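Local coordinates for aminopeptidase N family protein (Idiomarina loihiensis L2TR, PDB 4FGM) that binds a zinc ion and is probably a metal-dependent aminopeptidase of the M61 family, releasing amino acids from the N-terminus of peptides, at residues G153-D158 with Y166-G171; S198-D203 with D251-H256; A384-L389 with S437-D442; H397-A402 with N429-I434. One frame throughout, in Å; residues are numbered along the deposited sequence.

In the fold
Along the chain contact 1 comes first, in the M61 N-terminal domain, where strands 153-157 and 168-171 face each other through aromatic side chains. Contact 2 follows, its centre about 27 Å from that of contact 1, and sets helix 197-215 against the loop that leads to helix 262-277, the helix carrying the zinc ligands His273 and His277. Contacts 3 and 4 belong to one helical cluster, centres about 12 Å apart; contact 4 lies within the chain interval that contact 3 spans, and a probable hydrogen bond from Leu401 N to Asp388 OD1 joins the two. Contacts 1 and 3 lie on opposite sides of the chain's centre, and all four lie away from the zinc and maleate site.

Contact 1 of 4, residues G153-D158 with Y166-G171; sequences GCFRAD and YPFLIG
Phe155, on strand 153-157, meets Phe168 of strand 168-171 in a T-shaped (edge-to-face) aromatic pair, ring planes at 88° and centroids 5.2 Å apart. The strands are not paired with each other: 153-157 pairs with 123-127, and 168-171 with 103-106 and 137-140, so they meet through side chains. Phe168 presents its CE2 edge over one face of Phe155, displaced toward the rim, with Phe155 CE1 and Phe168 CE2 3.9 Å apart. In Phe155, CG lies anti to the carbonyl carbon (chi1 -55°), which carries the ring across. Cut back to an alanine, Phe155 would probably leave the Phe168 edge without the ring face it meets and open a gap beside Phe168 and Thr140. Arg156 points the opposite way and bridges to Asp158, NH1 to OD1 at 2.9 Å, with OD1 close to the guanidinium plane. Ala157 turns back inward, and its CB approaches the edge of the Tyr166 ring at CE1, 4.2 Å away. Beyond it, a water accepts from Asp158 N and also lies 3.3 Å from Tyr166 OH. With no direct hydrogen bond across, cohesion rests on aromatic and apolar contact, supplemented by one water.

Contact 2 of 4, residues S198-D203 with D251-H256; sequences SRITAD and DLISAH
A loop packed against a helix makes this contact: residues 251-256, in the connection from strand 242-248 to helix 262-277, lie along one side of helix 197-215. Ile253 carries most of the contact. Its CD1 sits over one face of the Arg199 guanidinium, offset toward the rim, with NH1 of Arg199 and CD1 of Ile253 3.6 Å apart, while its CG2 meets CG1 of Ile200 at 3.8 Å. Ile253 has CG1 anti to the backbone N (chi1 -167°) and CG2 between N and the carbonyl carbon, which sends CD1 to the guanidinium and lays CG2 against Ile200 CG1 and Arg199 CD. Arg199 bends at chi2 (-90°), and the resulting chain crosses Ile253 at about a right angle. The polar rim of the guanidinium is well supplied: NH1 donates to a water 2.8 Å away that in turn donates to Ser254 O, NE makes a long, weak salt-bridge hydrogen bond to Asp203 OD2, and Gln257 O and Tyr258 O receive NH1 and NH2. These bonds fix the rotation of the group, with one face toward Ile253 CD1. Deeper in, Ile200 CD1 touches Leu252 CD2 at 4.2 Å. Tyr264 of helix 262-277 packs on Arg199 and Ile200 and bonds Asp203, Phe267 of the same helix touches Leu252, and strand 183-190 contributes Leu187 against Ile200 and Leu189 against Leu252.

Contact 3 of 4, residues A384-L389 with S437-D442; sequences ALSLDL and SDFLKD
Ser386 and Phe439 form the tight part of an antiparallel helix pair, in which the segment axes run at 175° and approach to 11.3 Å. At that spacing the backbones are well separated, and the large Phe439 ring spans the interval. Its CZ comes to 3.3 Å from Ser386 CB, meeting the small side chain at an oblique angle. Phe439 has CG anti to the backbone N (chi1 156°), which extends the ring toward the other helix. Ser386 OG, though near CZ, bonds to Leu382 O one turn back, so its polar end is satisfied within its own helix and the serine can pack against an aromatic ring. Leu387 adds CD2 at the edge of the same ring, 3.8 Å from Phe439 CE2. The looser side is that of Leu440: its CD1 comes no nearer to Leu387 CD2 than 4.3 Å. Farther round helix 437-445, Asp438 and Lys441 are turned to solvent and do not contact the partner segment. No hydrogen bond joins the two segments. Around this pair, Met390 of helix 378-394 also touches Phe439, Ile425 of helix 423-429 lies on Leu440, and helix 308-320 packs through Met309 and Tyr312 against Ala384.

Contact 4 of 4, residues H397-A402 with N429-I434; sequences HKLTLA and NQYPGI
This is a largely apolar contact between two connections of the helical part: Leu399, in the turn between helices 378-394 and 401-413, packs against Tyr431 and Ile434 in the link from helix 423-429 to helix 437-445. Both leucine methyls lie on one side of the tyrosine ring plane, near its hydroxyl end. CD1 lies 3.4 Å from Tyr431 OH, and CD2 lies 3.6 Å from Tyr431 CE2, approaching the ring obliquely. The two side chains come from opposite directions, and in Tyr431 CG anti to the backbone N (chi1 -160°) sends the ring out toward Leu399. Ile434 adds a lighter touch, its CG2 4.4 Å from Leu399 CD2. Tyr431 and Ile434 are the ends of a type II beta turn, closed by a weak backbone bond from Ile434 N to Tyr431 O, which brings both side chains to the same leucine. Replacing Tyr431 with a serine would probably leave both Leu399 methyls without their aromatic partner and open a gap between the connections. Trp427 of helix 423-429 meets the Tyr431 ring, Val404 and Glu407 of helix 401-413 touch Leu399 and Tyr431 respectively, and Gln394 at the end of helix 378-394 lies against Ile434.

Contact 1 of 4, residues G153-D158 with Y166-G171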
loop_
_atom_site.group_PDB
_atom_site.type_symbol
_atom_site.label_atom_id
_atom_site.label_comp_id
_atom_site.label_asym_id
_atom_site.label_seq_id
_atom_site.Cartn_x
_atom_site.Cartn_y
_atom_site.Cartn_z
ATOM N N GLY A 153 -2.782 7.926 -28.595
ATOM C CA GLY A 153 -4.116 8.431 -28.868
ATOM C C GLY A 153 -4.662 9.472 -27.905
ATOM O O GLY A 153 -3.925 10.082 -27.135
ATOM N N CYS A 154 -5.975 9.664 -27.953
ATOM C CA CYS A 154 -6.657 10.644 -27.119
ATOM C C CYS A 154 -7.564 9.986 -26.093
ATOM O O CYS A 154 -8.250 9.008 -26.387
ATOM C CB CYS A 154 -7.476 11.586 -28.002
ATOM S SG CYS A 154 -6.471 12.604 -29.105
ATOM N N PHE A 155 -7.564 10.539 -24.886
ATOM C CA PHE A 155 -8.367 10.001 -23.807
ATOM C C PHE A 155 -9.194 11.111 -23.178
ATOM O O PHE A 155 -8.831 12.287 -23.260
ATOM C CB PHE A 155 -7.456 9.357 -22.746
ATOM C CG PHE A 155 -6.527 8.304 -23.301
ATOM C CD1 PHE A 155 -5.338 8.666 -23.929
ATOM C CD2 PHE A 155 -6.853 6.954 -23.212
ATOM C CE1 PHE A 155 -4.495 7.699 -24.473
ATOM C CE2 PHE A 155 -6.023 5.980 -23.749
ATOM C CZ PHE A 155 -4.833 6.351 -24.377
ATOM N N ARG A 156 -10.307 10.735 -22.553
ATOM C CA ARG A 156 -11.187 11.708 -21.915
ATOM C C ARG A 156 -11.601 11.305 -20.498
ATOM O O ARG A 156 -11.949 10.149 -20.245
ATOM C CB ARG A 156 -12.449 11.909 -22.765
ATOM C CG ARG A 156 -13.441 12.909 -22.192
ATOM C CD ARG A 156 -14.668 13.051 -23.086
ATOM N NE ARG A 156 -15.678 13.939 -22.505
ATOM C CZ ARG A 156 -16.360 13.677 -21.391
ATOM N NH1 ARG A 156 -16.154 12.549 -20.722
ATOM N NH2 ARG A 156 -17.248 14.549 -20.939
ATOM N N ALA A 157 -11.554 12.267 -19.584
ATOM C CA ALA A 157 -11.962 12.044 -18.202
ATOM C C ALA A 157 -13.098 13.030 -17.919
ATOM O O ALA A 157 -13.095 14.145 -18.434
ATOM C CB ALA A 157 -10.794 12.294 -17.255
ATOM N N ASP A 158 -14.065 12.630 -17.100
ATOM C CA ASP A 158 -15.184 13.515 -16.807
ATOM C C ASP A 158 -14.797 14.809 -16.099
ATOM O O ASP A 158 -15.491 15.814 -16.214
ATOM C CB ASP A 158 -16.246 12.774 -15.991
ATOM C CG ASP A 158 -16.883 11.631 -16.765
ATOM O OD1 ASP A 158 -16.855 11.667 -18.013
ATOM O OD2 ASP A 158 -17.424 10.703 -16.127
ATOM N N TYR A 166 -6.149 8.029 -13.206
ATOM C CA TYR A 166 -5.850 7.065 -14.259
ATOM C C TYR A 166 -4.353 7.093 -14.525
ATOM O O TYR A 166 -3.870 7.953 -15.252
ATOM C CB TYR A 166 -6.585 7.400 -15.574
ATOM C CG TYR A 166 -8.090 7.342 -15.515
ATOM C CD1 TYR A 166 -8.853 8.498 -15.657
ATOM C CD2 TYR A 166 -8.755 6.128 -15.334
ATOM C CE1 TYR A 166 -10.244 8.453 -15.620
ATOM C CE2 TYR A 166 -10.144 6.064 -15.296
ATOM C CZ TYR A 166 -10.888 7.232 -15.439
ATOM O OH TYR A 166 -12.268 7.181 -15.409
ATOM N N PRO A 167 -3.590 6.179 -13.911
ATOM C CA PRO A 167 -2.146 6.208 -14.183
ATOM C C PRO A 167 -1.876 5.639 -15.571
ATOM O O PRO A 167 -2.726 4.955 -16.131
ATOM C CB PRO A 167 -1.560 5.341 -13.066
ATOM C CG PRO A 167 -2.695 4.378 -12.743
ATOM C CD PRO A 167 -3.898 5.303 -12.764
ATOM N N PHE A 168 -0.704 5.938 -16.122
ATOM C CA PHE A 168 -0.315 5.454 -17.448
ATOM C C PHE A 168 1.011 4.696 -17.373
ATOM O O PHE A 168 1.925 5.083 -16.636
ATOM C CB PHE A 168 -0.136 6.619 -18.442
ATOM C CG PHE A 168 -1.415 7.123 -19.058
ATOM C CD1 PHE A 168 -2.339 7.842 -18.302
ATOM C CD2 PHE A 168 -1.686 6.894 -20.407
ATOM C CE1 PHE A 168 -3.510 8.343 -18.882
ATOM C CE2 PHE A 168 -2.854 7.387 -20.999
ATOM C CZ PHE A 168 -3.770 8.109 -20.234
ATOM N N LEU A 169 1.111 3.622 -18.148
ATOM C CA LEU A 169 2.321 2.811 -18.216
ATOM C C LEU A 169 2.646 2.608 -19.698
ATOM O O LEU A 169 1.799 2.161 -20.475
ATOM C CB LEU A 169 2.098 1.454 -17.533
ATOM C CG LEU A 169 3.265 0.460 -17.570
ATOM C CD1 LEU A 169 4.515 1.120 -16.997
ATOM C CD2 LEU A 169 2.913 -0.795 -16.769
ATOM N N ILE A 170 3.866 2.952 -20.091
ATOM C CA ILE A 170 4.271 2.798 -21.475
ATOM C C ILE A 170 5.599 2.056 -21.592
ATOM O O ILE A 170 6.416 2.093 -20.682
ATOM C CB ILE A 170 4.383 4.179 -22.177
ATOM C CG1 ILE A 170 5.360 5.084 -21.428
ATOM C CG2 ILE A 170 3.020 4.845 -22.222
ATOM C CD1 ILE A 170 5.520 6.466 -22.053
ATOM N N GLY A 171 5.810 1.376 -22.714
ATOM C CA GLY A 171 7.050 0.650 -22.906
ATOM C C GLY A 171 6.838 -0.619 -23.702
ATOM O O GLY A 171 5.848 -0.748 -24.419
HETATM O O HOH W 1 -14.087 9.675 -16.450
#

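Contact 2 of 4, residues S198-D203 with D251-H256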
loop_
_atom_site.group_PDB
_atom_site.type_symbol
_atom_site.label_atom_id
_atom_site.label_comp_id
_atom_site.label_asym_id
_atom_site.label_seq_id
_atom_site.Cartn_x
_atom_site.Cartn_y
_atom_site.Cartn_z
ATOM N N SER A 198 -0.441 -16.801 -18.419
ATOM C CA SER A 198 -1.676 -17.572 -18.455
ATOM C C SER A 198 -2.017 -18.027 -17.053
ATOM O O SER A 198 -3.151 -17.900 -16.607
ATOM C CB SER A 198 -1.536 -18.793 -19.364
ATOM O OG SER A 198 -1.409 -18.400 -20.718
ATOM N N ARG A 199 -1.021 -18.545 -16.349
ATOM C CA ARG A 199 -1.240 -19.040 -14.995
ATOM C C ARG A 199 -1.590 -17.922 -14.014
ATOM O O ARG A 199 -2.549 -18.048 -13.254
ATOM C CB ARG A 199 -0.002 -19.809 -14.525
ATOM C CG ARG A 199 -0.166 -20.577 -13.231
ATOM C CD ARG A 199 0.190 -19.733 -12.033
ATOM N NE ARG A 199 0.276 -20.523 -10.802
ATOM C CZ ARG A 199 1.166 -21.489 -10.578
ATOM N NH1 ARG A 199 2.066 -21.808 -11.502
ATOM N NH2 ARG A 199 1.165 -22.130 -9.416
ATOM N N ILE A 200 -0.828 -16.830 -14.034
ATOM C CA ILE A 200 -1.078 -15.703 -13.132
ATOM C C ILE A 200 -2.452 -15.103 -13.417
ATOM O O ILE A 200 -3.215 -14.779 -12.518
ATOM C CB ILE A 200 0.007 -14.603 -13.305
ATOM C CG1 ILE A 200 1.369 -15.151 -12.874
ATOM C CG2 ILE A 200 -0.333 -13.385 -12.476
ATOM C CD1 ILE A 200 2.535 -14.240 -13.221
ATOM N N THR A 201 -2.757 -14.974 -14.695
ATOM C CA THR A 201 -4.017 -14.420 -15.135
ATOM C C THR A 201 -5.177 -15.316 -14.706
ATOM O O THR A 201 -6.234 -14.829 -14.298
ATOM C CB THR A 201 -3.970 -14.222 -16.664
ATOM O OG1 THR A 201 -3.890 -12.818 -16.946
ATOM C CG2 THR A 201 -5.161 -14.837 -17.345
ATOM N N ALA A 202 -4.969 -16.626 -14.782
ATOM C CA ALA A 202 -5.993 -17.579 -14.374
ATOM C C ALA A 202 -6.260 -17.419 -12.878
ATOM O O ALA A 202 -7.412 -17.480 -12.441
ATOM C CB ALA A 202 -5.545 -19.000 -14.681
ATOM N N ASP A 203 -5.204 -17.215 -12.087
ATOM C CA ASP A 203 -5.399 -17.026 -10.653
ATOM C C ASP A 203 -6.081 -15.685 -10.362
ATOM O O ASP A 203 -6.940 -15.600 -9.474
ATOM C CB ASP A 203 -4.068 -17.109 -9.895
ATOM C CG ASP A 203 -3.520 -18.523 -9.833
ATOM O OD1 ASP A 203 -4.325 -19.474 -9.943
ATOM O OD2 ASP A 203 -2.292 -18.684 -9.662
ATOM N N ASP A 251 8.548 -12.471 -7.699
ATOM C CA ASP A 251 7.154 -12.653 -7.299
ATOM C C ASP A 251 6.266 -13.110 -8.455
ATOM O O ASP A 251 5.134 -13.541 -8.240
ATOM C CB ASP A 251 6.588 -11.352 -6.718
ATOM C CG ASP A 251 7.379 -10.851 -5.519
ATOM O OD1 ASP A 251 8.038 -11.680 -4.852
ATOM O OD2 ASP A 251 7.331 -9.629 -5.235
ATOM N N LEU A 252 6.775 -13.008 -9.678
ATOM C CA LEU A 252 6.006 -13.404 -10.846
ATOM C C LEU A 252 6.417 -14.801 -11.260
ATOM O O LEU A 252 7.394 -14.991 -11.986
ATOM C CB LEU A 252 6.226 -12.411 -11.988
ATOM C CG LEU A 252 5.774 -10.975 -11.684
ATOM C CD1 LEU A 252 6.050 -10.098 -12.889
ATOM C CD2 LEU A 252 4.289 -10.934 -11.348
ATOM N N ILE A 253 5.647 -15.776 -10.791
ATOM C CA ILE A 253 5.902 -17.183 -11.047
ATOM C C ILE A 253 6.087 -17.540 -12.533
ATOM O O ILE A 253 5.367 -17.050 -13.409
ATOM C CB ILE A 253 4.779 -18.028 -10.386
ATOM C CG1 ILE A 253 5.178 -19.500 -10.355
ATOM C CG2 ILE A 253 3.458 -17.805 -11.099
ATOM C CD1 ILE A 253 4.456 -20.280 -9.271
ATOM N N SER A 254 7.082 -18.384 -12.803
ATOM C CA SER A 254 7.397 -18.803 -14.162
ATOM C C SER A 254 6.678 -20.089 -14.572
ATOM O O SER A 254 6.047 -20.760 -13.750
ATOM C CB SER A 254 8.909 -19.000 -14.314
ATOM O OG SER A 254 9.364 -20.112 -13.563
ATOM N N ALA A 255 6.792 -20.429 -15.851
ATOM C CA ALA A 255 6.161 -21.622 -16.395
ATOM C C ALA A 255 6.769 -22.913 -15.851
ATOM O O ALA A 255 6.181 -23.985 -15.992
ATOM C CB ALA A 255 6.253 -21.605 -17.919
ATOM N N HIS A 256 7.941 -22.811 -15.229
ATOM C CA HIS A 256 8.616 -23.985 -14.679
ATOM C C HIS A 256 8.446 -24.124 -13.169
ATOM O O HIS A 256 9.081 -24.974 -12.542
ATOM C CB HIS A 256 10.099 -23.938 -15.036
ATOM C CG HIS A 256 10.351 -23.739 -16.498
ATOM N ND1 HIS A 256 9.804 -24.557 -17.462
ATOM C CD2 HIS A 256 11.071 -22.802 -17.159
ATOM C CE1 HIS A 256 10.175 -24.131 -18.659
ATOM N NE2 HIS A 256 10.944 -23.069 -18.501
HETATM O O HOH W 2 3.190 -21.540 -14.078
#

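Contact 3 of 4, residues A384-L389 with S437-D442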
loop_
_atom_site.group_PDB
_atom_site.type_symbol
_atom_site.label_atom_id
_atom_site.label_comp_id
_atom_site.label_asym_id
_atom_site.label_seq_id
_atom_site.Cartn_x
_atom_site.Cartn_y
_atom_site.Cartn_z
ATOM N N ALA A 384 -10.723 -6.422 11.930
ATOM C CA ALA A 384 -11.562 -7.061 10.920
ATOM C C ALA A 384 -11.713 -8.545 11.235
ATOM O O ALA A 384 -12.800 -9.102 11.113
ATOM C CB ALA A 384 -10.948 -6.876 9.521
ATOM N N LEU A 385 -10.616 -9.182 11.637
ATOM C CA LEU A 385 -10.637 -10.601 11.981
ATOM C C LEU A 385 -11.619 -10.837 13.118
ATOM O O LEU A 385 -12.413 -11.777 13.086
ATOM C CB LEU A 385 -9.254 -11.068 12.432
ATOM C CG LEU A 385 -9.225 -12.431 13.132
ATOM C CD1 LEU A 385 -9.391 -13.542 12.102
ATOM C CD2 LEU A 385 -7.916 -12.590 13.892
ATOM N N SER A 386 -11.548 -9.970 14.125
ATOM C CA SER A 386 -12.413 -10.074 15.290
ATOM C C SER A 386 -13.882 -9.942 14.905
ATOM O O SER A 386 -14.704 -10.775 15.285
ATOM C CB SER A 386 -12.050 -8.996 16.312
ATOM O OG SER A 386 -10.681 -9.070 16.672
ATOM N N LEU A 387 -14.208 -8.899 14.147
ATOM C CA LEU A 387 -15.584 -8.671 13.721
ATOM C C LEU A 387 -16.140 -9.851 12.928
ATOM O O LEU A 387 -17.278 -10.269 13.138
ATOM C CB LEU A 387 -15.679 -7.397 12.878
ATOM C CG LEU A 387 -15.414 -6.055 13.564
ATOM C CD1 LEU A 387 -15.452 -4.939 12.526
ATOM C CD2 LEU A 387 -16.457 -5.804 14.644
ATOM N N ASP A 388 -15.338 -10.393 12.022
ATOM C CA ASP A 388 -15.789 -11.516 11.215
ATOM C C ASP A 388 -16.143 -12.708 12.106
ATOM O O ASP A 388 -17.180 -13.342 11.931
ATOM C CB ASP A 388 -14.705 -11.914 10.208
ATOM C CG ASP A 388 -15.266 -12.650 9.004
ATOM O OD1 ASP A 388 -16.505 -12.782 8.901
ATOM O OD2 ASP A 388 -14.468 -13.091 8.152
ATOM N N LEU A 389 -15.279 -13.005 13.067
ATOM C CA LEU A 389 -15.508 -14.119 13.977
ATOM C C LEU A 389 -16.665 -13.845 14.934
ATOM O O LEU A 389 -17.500 -14.715 15.179
ATOM C CB LEU A 389 -14.223 -14.419 14.754
ATOM C CG LEU A 389 -13.314 -15.525 14.192
ATOM C CD1 LEU A 389 -13.436 -15.638 12.686
ATOM C CD2 LEU A 389 -11.884 -15.244 14.601
ATOM N N SER A 437 -20.402 -3.252 20.013
ATOM C CA SER A 437 -20.099 -1.893 20.450
ATOM C C SER A 437 -18.927 -1.722 21.417
ATOM O O SER A 437 -17.971 -1.003 21.112
ATOM C CB SER A 437 -21.344 -1.251 21.066
ATOM O OG SER A 437 -21.104 0.111 21.383
ATOM N N ASP A 438 -18.995 -2.357 22.583
ATOM C CA ASP A 438 -17.912 -2.210 23.551
ATOM C C ASP A 438 -16.576 -2.645 22.975
ATOM O O ASP A 438 -15.561 -1.977 23.167
ATOM C CB ASP A 438 -18.205 -2.994 24.835
ATOM C CG ASP A 438 -19.329 -2.380 25.643
ATOM O OD1 ASP A 438 -19.523 -1.149 25.545
ATOM O OD2 ASP A 438 -20.006 -3.122 26.384
ATOM N N PHE A 439 -16.574 -3.762 22.261
ATOM C CA PHE A 439 -15.342 -4.253 21.675
ATOM C C PHE A 439 -14.729 -3.272 20.679
ATOM O O PHE A 439 -13.559 -2.908 20.798
ATOM C CB PHE A 439 -15.577 -5.575 20.957
ATOM C CG PHE A 439 -14.571 -5.842 19.885
ATOM C CD1 PHE A 439 -13.276 -6.239 20.206
ATOM C CD2 PHE A 439 -14.898 -5.631 18.551
ATOM C CE1 PHE A 439 -12.311 -6.407 19.210
ATOM C CE2 PHE A 439 -13.944 -5.794 17.545
ATOM C CZ PHE A 439 -12.648 -6.187 17.874
ATOM N N LEU A 440 -15.524 -2.862 19.693
ATOM C CA LEU A 440 -15.057 -1.957 18.654
ATOM C C LEU A 440 -14.592 -0.596 19.179
ATOM O O LEU A 440 -13.613 -0.044 18.676
ATOM C CB LEU A 440 -16.139 -1.777 17.580
ATOM C CG LEU A 440 -15.658 -1.155 16.257
ATOM C CD1 LEU A 440 -14.641 -2.069 15.597
ATOM C CD2 LEU A 440 -16.828 -0.936 15.322
ATOM N N LYS A 441 -15.280 -0.054 20.181
ATOM C CA LYS A 441 -14.877 1.231 20.752
ATOM C C LYS A 441 -13.507 1.118 21.421
ATOM O O LYS A 441 -12.691 2.036 21.337
ATOM C CB LYS A 441 -15.892 1.729 21.785
ATOM C CG LYS A 441 -17.076 2.469 21.208
ATOM C CD LYS A 441 -17.943 3.019 22.326
ATOM C CE LYS A 441 -19.225 3.632 21.797
ATOM N NZ LYS A 441 -20.116 4.039 22.919
ATOM N N ASP A 442 -13.258 0.001 22.098
ATOM C CA ASP A 442 -11.971 -0.196 22.760
ATOM C C ASP A 442 -10.901 -0.449 21.710
ATOM O O ASP A 442 -9.781 0.044 21.824
ATOM C CB ASP A 442 -12.018 -1.378 23.740
ATOM C CG ASP A 442 -12.930 -1.115 24.931
ATOM O OD1 ASP A 442 -13.143 0.069 25.272
ATOM O OD2 ASP A 442 -13.422 -2.094 25.534
#

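Contact 4 of 4, residues H397-A402 with N429-I434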
loop_
_atom_site.group_PDB
_atom_site.type_symbol
_atom_site.label_atom_id
_atom_site.label_comp_id
_atom_site.label_asym_id
_atom_site.label_seq_id
_atom_site.Cartn_x
_atom_site.Cartn_y
_atom_site.Cartn_z
ATOM N N HIS A 397 -23.364 -18.073 12.384
ATOM C CA HIS A 397 -22.739 -18.169 11.072
ATOM C C HIS A 397 -23.557 -17.719 9.868
ATOM O O HIS A 397 -23.294 -18.139 8.743
ATOM C CB HIS A 397 -22.244 -19.597 10.876
ATOM C CG HIS A 397 -21.449 -20.106 12.035
ATOM N ND1 HIS A 397 -20.310 -19.475 12.490
ATOM C CD2 HIS A 397 -21.651 -21.156 12.864
ATOM C CE1 HIS A 397 -19.847 -20.114 13.548
ATOM N NE2 HIS A 397 -20.642 -21.139 13.797
ATOM N N LYS A 398 -24.533 -16.850 10.090
ATOM C CA LYS A 398 -25.345 -16.371 8.984
ATOM C C LYS A 398 -24.852 -15.036 8.452
ATOM O O LYS A 398 -25.053 -14.717 7.280
ATOM C CB LYS A 398 -26.818 -16.277 9.401
ATOM C CG LYS A 398 -27.449 -17.644 9.605
ATOM C CD LYS A 398 -27.110 -18.558 8.428
ATOM C CE LYS A 398 -27.230 -20.028 8.792
ATOM N NZ LYS A 398 -26.522 -20.892 7.803
ATOM N N LEU A 399 -24.195 -14.268 9.315
ATOM C CA LEU A 399 -23.666 -12.966 8.931
ATOM C C LEU A 399 -22.144 -12.968 9.028
ATOM O O LEU A 399 -21.588 -13.225 10.096
ATOM C CB LEU A 399 -24.227 -11.881 9.850
ATOM C CG LEU A 399 -23.754 -10.449 9.607
ATOM C CD1 LEU A 399 -24.383 -9.918 8.329
ATOM C CD2 LEU A 399 -24.138 -9.574 10.787
ATOM N N THR A 400 -21.475 -12.693 7.910
ATOM C CA THR A 400 -20.014 -12.640 7.880
ATOM C C THR A 400 -19.591 -11.186 7.685
ATOM O O THR A 400 -20.416 -10.344 7.330
ATOM C CB THR A 400 -19.430 -13.470 6.711
ATOM O OG1 THR A 400 -19.965 -12.993 5.471
ATOM C CG2 THR A 400 -19.748 -14.943 6.879
ATOM N N LEU A 401 -18.315 -10.888 7.932
ATOM C CA LEU A 401 -17.817 -9.526 7.734
ATOM C C LEU A 401 -17.898 -9.215 6.237
ATOM O O LEU A 401 -18.137 -8.068 5.843
ATOM C CB LEU A 401 -16.363 -9.381 8.217
ATOM C CG LEU A 401 -15.655 -8.043 7.923
ATOM C CD1 LEU A 401 -16.351 -6.886 8.636
ATOM C CD2 LEU A 401 -14.201 -8.135 8.359
ATOM N N ALA A 402 -17.697 -10.238 5.409
ATOM C CA ALA A 402 -17.775 -10.057 3.964
ATOM C C ALA A 402 -19.167 -9.524 3.619
ATOM O O ALA A 402 -19.299 -8.551 2.873
ATOM C CB ALA A 402 -17.514 -11.375 3.242
ATOM N N ASN A 429 -24.214 -1.285 15.455
ATOM C CA ASN A 429 -24.979 -1.192 16.697
ATOM C C ASN A 429 -26.491 -1.144 16.470
ATOM O O ASN A 429 -27.272 -1.314 17.409
ATOM C CB ASN A 429 -24.541 0.027 17.514
ATOM C CG ASN A 429 -23.207 -0.190 18.211
ATOM O OD1 ASN A 429 -22.750 -1.327 18.357
ATOM N ND2 ASN A 429 -22.582 0.898 18.656
ATOM N N GLN A 430 -26.901 -0.908 15.227
ATOM C CA GLN A 430 -28.316 -0.862 14.888
ATOM C C GLN A 430 -28.654 -2.037 13.973
ATOM O O GLN A 430 -29.638 -1.994 13.236
ATOM C CB GLN A 430 -28.669 0.462 14.199
ATOM C CG GLN A 430 -28.655 1.718 15.101
ATOM C CD GLN A 430 -29.836 1.800 16.076
ATOM O OE1 GLN A 430 -30.968 1.441 15.739
ATOM N NE2 GLN A 430 -29.576 2.302 17.282
ATOM N N TYR A 431 -27.826 -3.080 14.022
ATOM C CA TYR A 431 -28.034 -4.286 13.215
ATOM C C TYR A 431 -28.651 -5.329 14.146
ATOM O O TYR A 431 -28.061 -5.693 15.165
ATOM C CB TYR A 431 -26.704 -4.811 12.662
ATOM C CG TYR A 431 -26.842 -5.733 11.463
ATOM C CD1 TYR A 431 -26.655 -5.253 10.164
ATOM C CD2 TYR A 431 -27.176 -7.079 11.622
ATOM C CE1 TYR A 431 -26.795 -6.089 9.057
ATOM C CE2 TYR A 431 -27.319 -7.924 10.518
ATOM C CZ TYR A 431 -27.129 -7.422 9.240
ATOM O OH TYR A 431 -27.281 -8.247 8.148
ATOM N N PRO A 432 -29.840 -5.837 13.797
ATOM C CA PRO A 432 -30.563 -6.833 14.592
ATOM C C PRO A 432 -29.846 -8.124 14.973
ATOM O O PRO A 432 -29.399 -8.884 14.107
ATOM C CB PRO A 432 -31.809 -7.099 13.750
ATOM C CG PRO A 432 -31.312 -6.914 12.363
ATOM C CD PRO A 432 -30.499 -5.646 12.493
ATOM N N GLY A 433 -29.748 -8.363 16.279
ATOM C CA GLY A 433 -29.134 -9.582 16.772
ATOM C C GLY A 433 -27.645 -9.594 17.052
ATOM O O GLY A 433 -27.100 -10.640 17.421
ATOM N N ILE A 434 -26.980 -8.457 16.887
ATOM C CA ILE A 434 -25.545 -8.400 17.136
ATOM C C ILE A 434 -25.133 -7.165 17.922
ATOM O O ILE A 434 -25.662 -6.074 17.714
ATOM C CB ILE A 434 -24.738 -8.419 15.819
ATOM C CG1 ILE A 434 -25.149 -7.240 14.946
ATOM C CG2 ILE A 434 -24.960 -9.731 15.083
ATOM C CD1 ILE A 434 -23.983 -6.539 14.304
#